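Local structure of pseudoazurin (Methylobacterium extorquens, 1PMY) at residues R24-K32 with A64-G72; P80-A88 with Q106-L115. The protein binds a single copper ion and, like other small blue copper proteins of the plastocyanin/azurin family, probably shuttles electrons in the periplasm. One frame throughout, in Å; residues are numbered along the deposited sequence.

Contact 1 (R24-K32 with A64-G72)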
loop_
_atom_site.group_PDB
_atom_site.type_symbol
_atom_site.label_atom_id
_atom_site.label_comp_id
_atom_site.label_asym_id
_atom_site.label_seq_id
_atom_site.Cartn_x
_atom_site.Cartn_y
_atom_site.Cartn_z
ATOM N N ARG A 24 -5.438 -1.421 8.240
ATOM C CA ARG A 24 -5.275 -2.542 9.215
ATOM C C ARG A 24 -6.251 -3.644 8.858
ATOM O O ARG A 24 -7.451 -3.292 8.799
ATOM C CB ARG A 24 -5.343 -2.055 10.634
ATOM C CG ARG A 24 -4.326 -0.970 10.992
ATOM C CD ARG A 24 -4.520 -0.454 12.400
ATOM N NE ARG A 24 -4.085 0.978 12.512
ATOM C CZ ARG A 24 -2.921 1.333 13.045
ATOM N NH1 ARG A 24 -2.098 0.436 13.582
ATOM N NH2 ARG A 24 -2.520 2.619 13.030
ATOM N N LEU A 25 -5.874 -4.844 8.573
ATOM C CA LEU A 25 -6.740 -5.945 8.139
ATOM C C LEU A 25 -6.428 -7.183 8.995
ATOM O O LEU A 25 -5.383 -7.290 9.592
ATOM C CB LEU A 25 -6.292 -6.371 6.699
ATOM C CG LEU A 25 -6.524 -5.366 5.574
ATOM C CD1 LEU A 25 -6.228 -6.033 4.228
ATOM C CD2 LEU A 25 -7.962 -4.916 5.557
ATOM N N LYS A 26 -7.349 -8.124 8.863
ATOM C CA LYS A 26 -7.236 -9.442 9.467
ATOM C C LYS A 26 -6.988 -10.390 8.295
ATOM O O LYS A 26 -7.339 -10.013 7.169
ATOM C CB LYS A 26 -8.560 -9.903 10.114
ATOM C CG LYS A 26 -8.841 -9.021 11.364
ATOM C CD LYS A 26 -9.188 -9.952 12.525
ATOM C CE LYS A 26 -8.001 -10.897 12.905
ATOM N NZ LYS A 26 -8.643 -12.086 13.603
ATOM N N PRO A 27 -6.374 -11.517 8.597
ATOM C CA PRO A 27 -6.125 -12.515 7.540
ATOM C C PRO A 27 -7.498 -12.896 6.956
ATOM O O PRO A 27 -8.489 -13.101 7.689
ATOM C CB PRO A 27 -5.421 -13.651 8.286
ATOM C CG PRO A 27 -5.213 -13.239 9.670
ATOM C CD PRO A 27 -5.980 -11.984 9.929
ATOM N N GLY A 28 -7.561 -13.009 5.637
ATOM C CA GLY A 28 -8.820 -13.330 4.915
ATOM C C GLY A 28 -9.449 -12.038 4.377
ATOM O O GLY A 28 -10.215 -12.166 3.417
ATOM N N ASP A 29 -9.107 -10.841 4.946
ATOM C CA ASP A 29 -9.664 -9.585 4.477
ATOM C C ASP A 29 -9.185 -9.299 3.026
ATOM O O ASP A 29 -8.092 -9.749 2.603
ATOM C CB ASP A 29 -9.581 -8.384 5.326
ATOM C CG ASP A 29 -10.193 -8.442 6.706
ATOM O OD1 ASP A 29 -11.223 -9.214 6.861
ATOM O OD2 ASP A 29 -9.797 -7.778 7.625
ATOM N N SER A 30 -9.919 -8.484 2.345
ATOM C CA SER A 30 -9.548 -7.998 1.021
ATOM C C SER A 30 -9.631 -6.468 1.027
ATOM O O SER A 30 -10.281 -5.754 1.852
ATOM C CB SER A 30 -10.313 -8.706 -0.075
ATOM O OG SER A 30 -11.678 -8.303 0.026
ATOM N N ILE A 31 -8.908 -5.870 0.051
ATOM C CA ILE A 31 -9.078 -4.424 -0.200
ATOM C C ILE A 31 -9.645 -4.333 -1.633
ATOM O O ILE A 31 -9.143 -5.027 -2.486
ATOM C CB ILE A 31 -7.714 -3.615 -0.120
ATOM C CG1 ILE A 31 -7.207 -3.586 1.335
ATOM C CG2 ILE A 31 -7.829 -2.180 -0.698
ATOM C CD1 ILE A 31 -5.698 -3.083 1.503
ATOM N N LYS A 32 -10.594 -3.428 -1.779
ATOM C CA LYS A 32 -11.008 -3.084 -3.168
ATOM C C LYS A 32 -10.427 -1.663 -3.394
ATOM O O LYS A 32 -10.764 -0.638 -2.711
ATOM C CB LYS A 32 -12.534 -3.040 -3.237
ATOM C CG LYS A 32 -13.050 -2.818 -4.670
ATOM C CD LYS A 32 -14.623 -2.818 -4.638
ATOM C CE LYS A 32 -15.153 -4.195 -5.045
ATOM N NZ LYS A 32 -15.091 -4.366 -6.551
ATOM N N ALA A 64 -9.734 -2.982 -8.559
ATOM C CA ALA A 64 -8.982 -4.227 -8.371
ATOM C C ALA A 64 -9.204 -4.688 -6.938
ATOM O O ALA A 64 -9.429 -3.827 -6.078
ATOM C CB ALA A 64 -7.449 -3.937 -8.524
ATOM N N VAL A 65 -9.216 -5.948 -6.768
ATOM C CA VAL A 65 -9.344 -6.534 -5.447
ATOM C C VAL A 65 -8.096 -7.389 -5.173
ATOM O O VAL A 65 -7.570 -8.167 -5.980
ATOM C CB VAL A 65 -10.665 -7.341 -5.334
ATOM C CG1 VAL A 65 -10.571 -8.110 -3.980
ATOM C CG2 VAL A 65 -11.850 -6.415 -5.417
ATOM N N VAL A 66 -7.623 -7.195 -3.903
ATOM C CA VAL A 66 -6.481 -7.992 -3.431
ATOM C C VAL A 66 -6.898 -8.663 -2.118
ATOM O O VAL A 66 -7.267 -7.976 -1.150
ATOM C CB VAL A 66 -5.219 -7.096 -3.221
ATOM C CG1 VAL A 66 -3.990 -7.956 -2.757
ATOM C CG2 VAL A 66 -4.902 -6.384 -4.540
ATOM N N LYS A 67 -6.843 -9.993 -2.129
ATOM C CA LYS A 67 -7.173 -10.749 -0.906
ATOM C C LYS A 67 -5.827 -10.988 -0.176
ATOM O O LYS A 67 -4.739 -11.162 -0.864
ATOM C CB LYS A 67 -7.981 -11.995 -1.193
ATOM C CG LYS A 67 -8.612 -12.644 0.045
ATOM C CD LYS A 67 -9.449 -13.816 -0.391
ATOM C CE LYS A 67 -10.306 -14.597 0.544
ATOM N NZ LYS A 67 -11.180 -13.673 1.298
ATOM N N PHE A 68 -5.877 -10.940 1.142
ATOM C CA PHE A 68 -4.691 -11.067 1.966
ATOM C C PHE A 68 -4.788 -12.285 2.876
ATOM O O PHE A 68 -5.689 -12.329 3.743
ATOM C CB PHE A 68 -4.445 -9.830 2.809
ATOM C CG PHE A 68 -4.131 -8.610 2.041
ATOM C CD1 PHE A 68 -5.098 -7.777 1.482
ATOM C CD2 PHE A 68 -2.777 -8.243 1.916
ATOM C CE1 PHE A 68 -4.740 -6.629 0.773
ATOM C CE2 PHE A 68 -2.389 -7.121 1.202
ATOM C CZ PHE A 68 -3.349 -6.305 0.627
ATOM N N ASP A 69 -3.824 -13.198 2.749
ATOM C CA ASP A 69 -3.832 -14.326 3.667
ATOM C C ASP A 69 -2.637 -14.367 4.591
ATOM O O ASP A 69 -2.831 -14.742 5.768
ATOM C CB ASP A 69 -4.151 -15.637 2.935
ATOM C CG ASP A 69 -2.880 -15.920 2.125
ATOM O OD1 ASP A 69 -2.619 -15.103 1.217
ATOM O OD2 ASP A 69 -2.138 -16.881 2.522
ATOM N N LYS A 70 -1.462 -13.995 4.125
ATOM C CA LYS A 70 -0.254 -14.068 4.965
ATOM C C LYS A 70 -0.245 -12.887 5.882
ATOM O O LYS A 70 -0.449 -11.733 5.364
ATOM C CB LYS A 70 1.014 -14.039 4.121
ATOM C CG LYS A 70 1.081 -15.012 2.942
ATOM C CD LYS A 70 1.552 -16.374 3.407
ATOM C CE LYS A 70 1.351 -17.347 2.182
ATOM N NZ LYS A 70 1.965 -18.640 2.614
ATOM N N GLU A 71 0.010 -13.013 7.131
ATOM C CA GLU A 71 0.110 -11.827 8.041
ATOM C C GLU A 71 1.448 -11.095 7.848
ATOM O O GLU A 71 2.451 -11.706 7.396
ATOM C CB GLU A 71 0.052 -12.323 9.486
ATOM C CG GLU A 71 -1.328 -12.973 9.822
ATOM C CD GLU A 71 -1.415 -13.133 11.328
ATOM O OE1 GLU A 71 -0.685 -12.597 12.137
ATOM O OE2 GLU A 71 -2.321 -13.843 11.680
ATOM N N GLY A 72 1.468 -9.826 8.188
ATOM C CA GLY A 72 2.707 -9.034 8.031
ATOM C C GLY A 72 2.400 -7.675 7.403
ATOM O O GLY A 72 1.252 -7.247 7.326
#
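Strands 30-34 and 64-67 pair antiparallel at one margin of the cupredoxin beta-sandwich, Ile31 and Val66 forming the hydrogen-bonded pair: Ile31 N to Val66 O at 2.9 Å, Val66 N to Ile31 O at 3.0 Å. The ladder runs on past the strand end into the type II turn Lys26-Asp29, where Phe68 N reaches Asp29 O and Gly28 N reaches Phe68 O at 2.7 Å. Gly28 has a positive phi (98°) at which any CB would jam against the preceding carbonyl, hence glycine. Asp29 ties the turn together by taking Lys26 N on OD2, while its OD1 accepts from the amino terminus, Asp1 N. On the outer face Lys67, its chain straight until a bend at the last torsion, brings NZ to Gly28 O at 2.8 Å, in the carbonyl plane; nearby, CG2 of Val65 lies against CG of Lys32, whose ammonium pairs with Glu63. The face carrying Ile31 and Val66 turns to the apolar interior of the sandwich. Phe68 CG stands anti to the carbonyl carbon (chi1 -65°), a turn that carries the ring inward, where Leu25 CD1 meets its CD1 at 3.4 Å and Ile31 CD1 approaches CE1 at 3.7 Å; Val90, Val92 and an edge-to-face Tyr74 also surround it. Cutting this ring back to an alanine is likely to open a gap between Leu25 and Ile31 and leave their methyls without an aromatic partner. Farther along, Pro27 CG rests against Glu71 OE2 at 3.6 Å, while OE1 accepts from Asp94 N and Lys95 N.

Contact 2 (P80-A88 with Q106-L115). With CU (copper (II) ion), chain B.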
loop_
_atom_site.group_PDB
_atom_site.type_symbol
_atom_site.label_atom_id
_atom_site.label_comp_id
_atom_site.label_asym_id
_atom_site.label_seq_id
_atom_site.Cartn_x
_atom_site.Cartn_y
_atom_site.Cartn_z
ATOM N N PRO A 80 2.937 4.370 -12.026
ATOM C CA PRO A 80 3.202 5.626 -12.723
ATOM C C PRO A 80 3.459 6.783 -11.729
ATOM O O PRO A 80 4.242 7.672 -12.177
ATOM C CB PRO A 80 1.898 5.935 -13.453
ATOM C CG PRO A 80 0.887 4.984 -12.959
ATOM C CD PRO A 80 1.592 3.742 -12.346
ATOM N N HIS A 81 2.949 6.731 -10.473
ATOM C CA HIS A 81 3.213 7.858 -9.561
ATOM C C HIS A 81 4.083 7.547 -8.368
ATOM O O HIS A 81 3.953 8.187 -7.297
ATOM C CB HIS A 81 1.859 8.532 -9.035
ATOM C CG HIS A 81 0.973 8.827 -10.184
ATOM N ND1 HIS A 81 -0.331 8.340 -10.290
ATOM C CD2 HIS A 81 1.218 9.601 -11.278
ATOM C CE1 HIS A 81 -0.834 8.837 -11.453
ATOM N NE2 HIS A 81 0.032 9.597 -12.023
ATOM N N TYR A 82 4.939 6.528 -8.440
ATOM C CA TYR A 82 5.829 6.200 -7.278
ATOM C C TYR A 82 6.788 7.340 -6.924
ATOM O O TYR A 82 6.855 7.697 -5.739
ATOM C CB TYR A 82 6.487 4.845 -7.614
ATOM C CG TYR A 82 7.571 4.492 -6.593
ATOM C CD1 TYR A 82 7.343 4.261 -5.251
ATOM C CD2 TYR A 82 8.906 4.592 -7.029
ATOM C CE1 TYR A 82 8.397 3.972 -4.359
ATOM C CE2 TYR A 82 9.976 4.388 -6.134
ATOM C CZ TYR A 82 9.719 3.973 -4.848
ATOM O OH TYR A 82 10.794 3.888 -3.981
ATOM N N MET A 83 7.372 7.978 -7.925
ATOM C CA MET A 83 8.320 9.081 -7.770
ATOM C C MET A 83 7.642 10.293 -7.120
ATOM O O MET A 83 8.225 11.138 -6.456
ATOM C CB MET A 83 8.979 9.469 -9.107
ATOM C CG MET A 83 10.066 8.575 -9.551
ATOM S SD MET A 83 11.412 8.459 -8.385
ATOM C CE MET A 83 12.116 10.097 -8.201
ATOM N N MET A 84 6.311 10.386 -7.283
ATOM C CA MET A 84 5.416 11.347 -6.708
ATOM C C MET A 84 4.874 10.931 -5.338
ATOM O O MET A 84 4.073 11.652 -4.792
ATOM C CB MET A 84 4.234 11.644 -7.675
ATOM C CG MET A 84 4.798 12.572 -8.770
ATOM S SD MET A 84 3.370 12.926 -9.898
ATOM C CE MET A 84 2.636 14.308 -8.893
ATOM N N GLY A 85 5.366 9.856 -4.738
ATOM C CA GLY A 85 4.987 9.445 -3.410
ATOM C C GLY A 85 3.647 8.732 -3.290
ATOM O O GLY A 85 3.154 8.673 -2.132
ATOM N N MET A 86 3.134 8.158 -4.381
ATOM C CA MET A 86 1.792 7.465 -4.187
ATOM C C MET A 86 2.039 6.041 -3.705
ATOM O O MET A 86 2.357 5.138 -4.518
ATOM C CB MET A 86 1.054 7.462 -5.545
ATOM C CG MET A 86 -0.428 7.161 -5.204
ATOM S SD MET A 86 -1.454 7.604 -6.683
ATOM C CE MET A 86 -2.946 6.665 -6.226
ATOM N N VAL A 87 1.974 5.833 -2.421
ATOM C CA VAL A 87 2.240 4.603 -1.689
ATOM C C VAL A 87 1.217 4.351 -0.592
ATOM O O VAL A 87 0.627 5.332 -0.097
ATOM C CB VAL A 87 3.720 4.613 -1.131
ATOM C CG1 VAL A 87 4.712 4.546 -2.283
ATOM C CG2 VAL A 87 3.950 5.868 -0.271
ATOM N N ALA A 88 1.068 3.150 -0.180
ATOM C CA ALA A 88 0.195 2.754 0.908
ATOM C C ALA A 88 0.916 1.590 1.677
ATOM O O ALA A 88 1.688 0.811 1.101
ATOM C CB ALA A 88 -1.105 2.186 0.335
ATOM N N GLN A 106 14.637 1.672 0.886
ATOM C CA GLN A 106 14.841 3.107 0.759
ATOM C C GLN A 106 13.995 3.614 -0.418
ATOM O O GLN A 106 13.654 2.816 -1.296
ATOM C CB GLN A 106 16.304 3.551 0.685
ATOM C CG GLN A 106 17.149 2.821 1.767
ATOM C CD GLN A 106 18.639 2.961 1.612
ATOM O OE1 GLN A 106 19.275 3.597 0.785
ATOM N NE2 GLN A 106 19.326 2.258 2.548
ATOM N N HIS A 107 13.752 4.875 -0.334
ATOM C CA HIS A 107 12.887 5.546 -1.390
ATOM C C HIS A 107 13.397 6.982 -1.545
ATOM O O HIS A 107 14.183 7.449 -0.723
ATOM C CB HIS A 107 11.421 5.638 -0.794
ATOM C CG HIS A 107 10.834 4.306 -0.423
ATOM N ND1 HIS A 107 10.783 3.735 0.839
ATOM C CD2 HIS A 107 10.338 3.387 -1.291
ATOM C CE1 HIS A 107 10.235 2.489 0.702
ATOM N NE2 HIS A 107 9.979 2.292 -0.589
ATOM N N ASN A 108 12.819 7.685 -2.573
ATOM C CA ASN A 108 13.150 9.133 -2.720
ATOM C C ASN A 108 12.581 9.842 -1.469
ATOM O O ASN A 108 11.668 9.298 -0.799
ATOM C CB ASN A 108 12.498 9.744 -4.006
ATOM C CG ASN A 108 10.977 9.451 -3.958
ATOM O OD1 ASN A 108 10.255 10.314 -3.410
ATOM N ND2 ASN A 108 10.556 8.288 -4.422
ATOM N N LYS A 109 13.102 11.015 -1.239
ATOM C CA LYS A 109 12.793 11.883 -0.134
ATOM C C LYS A 109 11.301 12.047 0.141
ATOM O O LYS A 109 10.820 11.851 1.280
ATOM C CB LYS A 109 13.488 13.242 -0.243
ATOM C CG LYS A 109 13.390 14.000 1.090
ATOM C CD LYS A 109 13.891 15.414 1.011
ATOM C CE LYS A 109 14.680 15.910 2.208
ATOM N NZ LYS A 109 14.242 15.319 3.506
ATOM N N LEU A 110 10.583 12.394 -0.892
ATOM C CA LEU A 110 9.136 12.634 -0.906
ATOM C C LEU A 110 8.342 11.440 -0.517
ATOM O O LEU A 110 7.449 11.564 0.388
ATOM C CB LEU A 110 8.879 13.425 -2.149
ATOM C CG LEU A 110 7.799 13.363 -3.109
ATOM C CD1 LEU A 110 6.410 12.990 -2.623
ATOM C CD2 LEU A 110 7.767 14.754 -3.822
ATOM N N THR A 111 8.660 10.259 -1.026
ATOM C CA THR A 111 7.968 9.006 -0.687
ATOM C C THR A 111 8.324 8.630 0.757
ATOM O O THR A 111 7.450 8.159 1.496
ATOM C CB THR A 111 8.316 7.809 -1.642
ATOM O OG1 THR A 111 7.861 8.313 -3.000
ATOM C CG2 THR A 111 7.642 6.502 -1.376
ATOM N N GLN A 112 9.575 8.793 1.135
ATOM C CA GLN A 112 10.061 8.442 2.477
ATOM C C GLN A 112 9.247 9.237 3.542
ATOM O O GLN A 112 8.860 8.692 4.594
ATOM C CB GLN A 112 11.561 8.697 2.714
ATOM C CG GLN A 112 12.117 8.033 3.985
ATOM C CD GLN A 112 11.887 6.542 4.082
ATOM O OE1 GLN A 112 12.319 5.713 3.262
ATOM N NE2 GLN A 112 11.062 6.035 4.988
ATOM N N LYS A 113 9.050 10.495 3.197
ATOM C CA LYS A 113 8.388 11.398 4.152
ATOM C C LYS A 113 6.957 11.000 4.349
ATOM O O LYS A 113 6.365 11.379 5.423
ATOM C CB LYS A 113 8.573 12.864 3.801
ATOM C CG LYS A 113 10.000 13.385 3.805
ATOM C CD LYS A 113 10.896 12.700 4.794
ATOM C CE LYS A 113 10.666 13.133 6.224
ATOM N NZ LYS A 113 12.047 13.517 6.806
ATOM N N ARG A 114 6.411 10.395 3.332
ATOM C CA ARG A 114 5.012 9.915 3.431
ATOM C C ARG A 114 4.929 8.665 4.248
ATOM O O ARG A 114 3.932 8.453 4.967
ATOM C CB ARG A 114 4.439 9.721 2.022
ATOM C CG ARG A 114 3.934 11.114 1.554
ATOM C CD ARG A 114 3.078 10.893 0.352
ATOM N NE ARG A 114 2.708 12.223 -0.187
ATOM C CZ ARG A 114 1.992 12.304 -1.308
ATOM N NH1 ARG A 114 1.618 11.221 -2.019
ATOM N NH2 ARG A 114 1.559 13.520 -1.627
ATOM N N LEU A 115 5.921 7.760 4.090
ATOM C CA LEU A 115 5.892 6.499 4.833
ATOM C C LEU A 115 6.182 6.656 6.312
ATOM O O LEU A 115 5.682 5.853 7.117
ATOM C CB LEU A 115 6.911 5.476 4.256
ATOM C CG LEU A 115 6.538 4.895 2.920
ATOM C CD1 LEU A 115 7.711 4.148 2.339
ATOM C CD2 LEU A 115 5.330 3.978 3.090
HETATM CU CU CU B . -1.241 6.941 -9.246
#
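Thr111, in the first turn of helix 109-120, packs against the copper-ligand loop of the cupredoxin fold, the stretch that carries His81 and Met86 to the metal. Its hydroxyl and methyl divide the work. With OG1 anti to the carbonyl carbon (chi1 -61°), the oxygen lies 3.0 Å from Tyr82 O, a weak bond at most, and CG2 is turned to Val87, meeting CG1 at 3.6 Å; a beta-branched residue with one polar arm serves both neighbours. Asn108 is the N-cap: OD1 accepts from Thr111 N at 2.9 Å, the donor standing well above the carbonyl plane, while ND2 gives a proton to Thr111 OG1. Wedging its CG between backbone N and carbonyl carbon (chi1 54°) lets the amide fold back over the helix start, and ND2 also comes near the Tyr82 ring. That ring and the His107 ring lie rim to rim, planes at 68°, neither over the other's face, with the tyrosine hydroxyl modelled doubtfully close. The loop turns at Gly85, which closes the type I turn from Tyr82 with a positive phi; a CB there would run into Leu110 CD1, so glycine lets the helix come close. Val87 CG2 and Leu115 CD2 extend the apolar seam. On the metal side, His81 ND1 binds copper at 2.0 Å and Met86, extended beyond CG, places SD at 2.7 Å. From Arg114, straight from CG to NE, NH2 bonds Met15 O and NH1 bonds Met16 O, just ahead of strand 17-25, and NH1 adds a weak bond to Gly85 O at 3.0 Å.

Overall arrangement
The two contacts lie on opposite sides of the chain's centre, their own centres 22 Å apart and their nearest atoms about 7 Å apart, so neither touches the other. The shared sheet connects them: strand 87-92, which begins in contact 2 at Val87, runs beside strand 17-25, and its Val90 and Val92 reach Phe68 of contact 1. Only contact 2 holds copper ligands, His81 and Met86; His40 and Cys78 complete the site. Contact 1 stays clear of the metal, its closest approach to copper being the side chain of Ala64 at about 13 Å. Along the chain, contact 1 is finished before contact 2 starts.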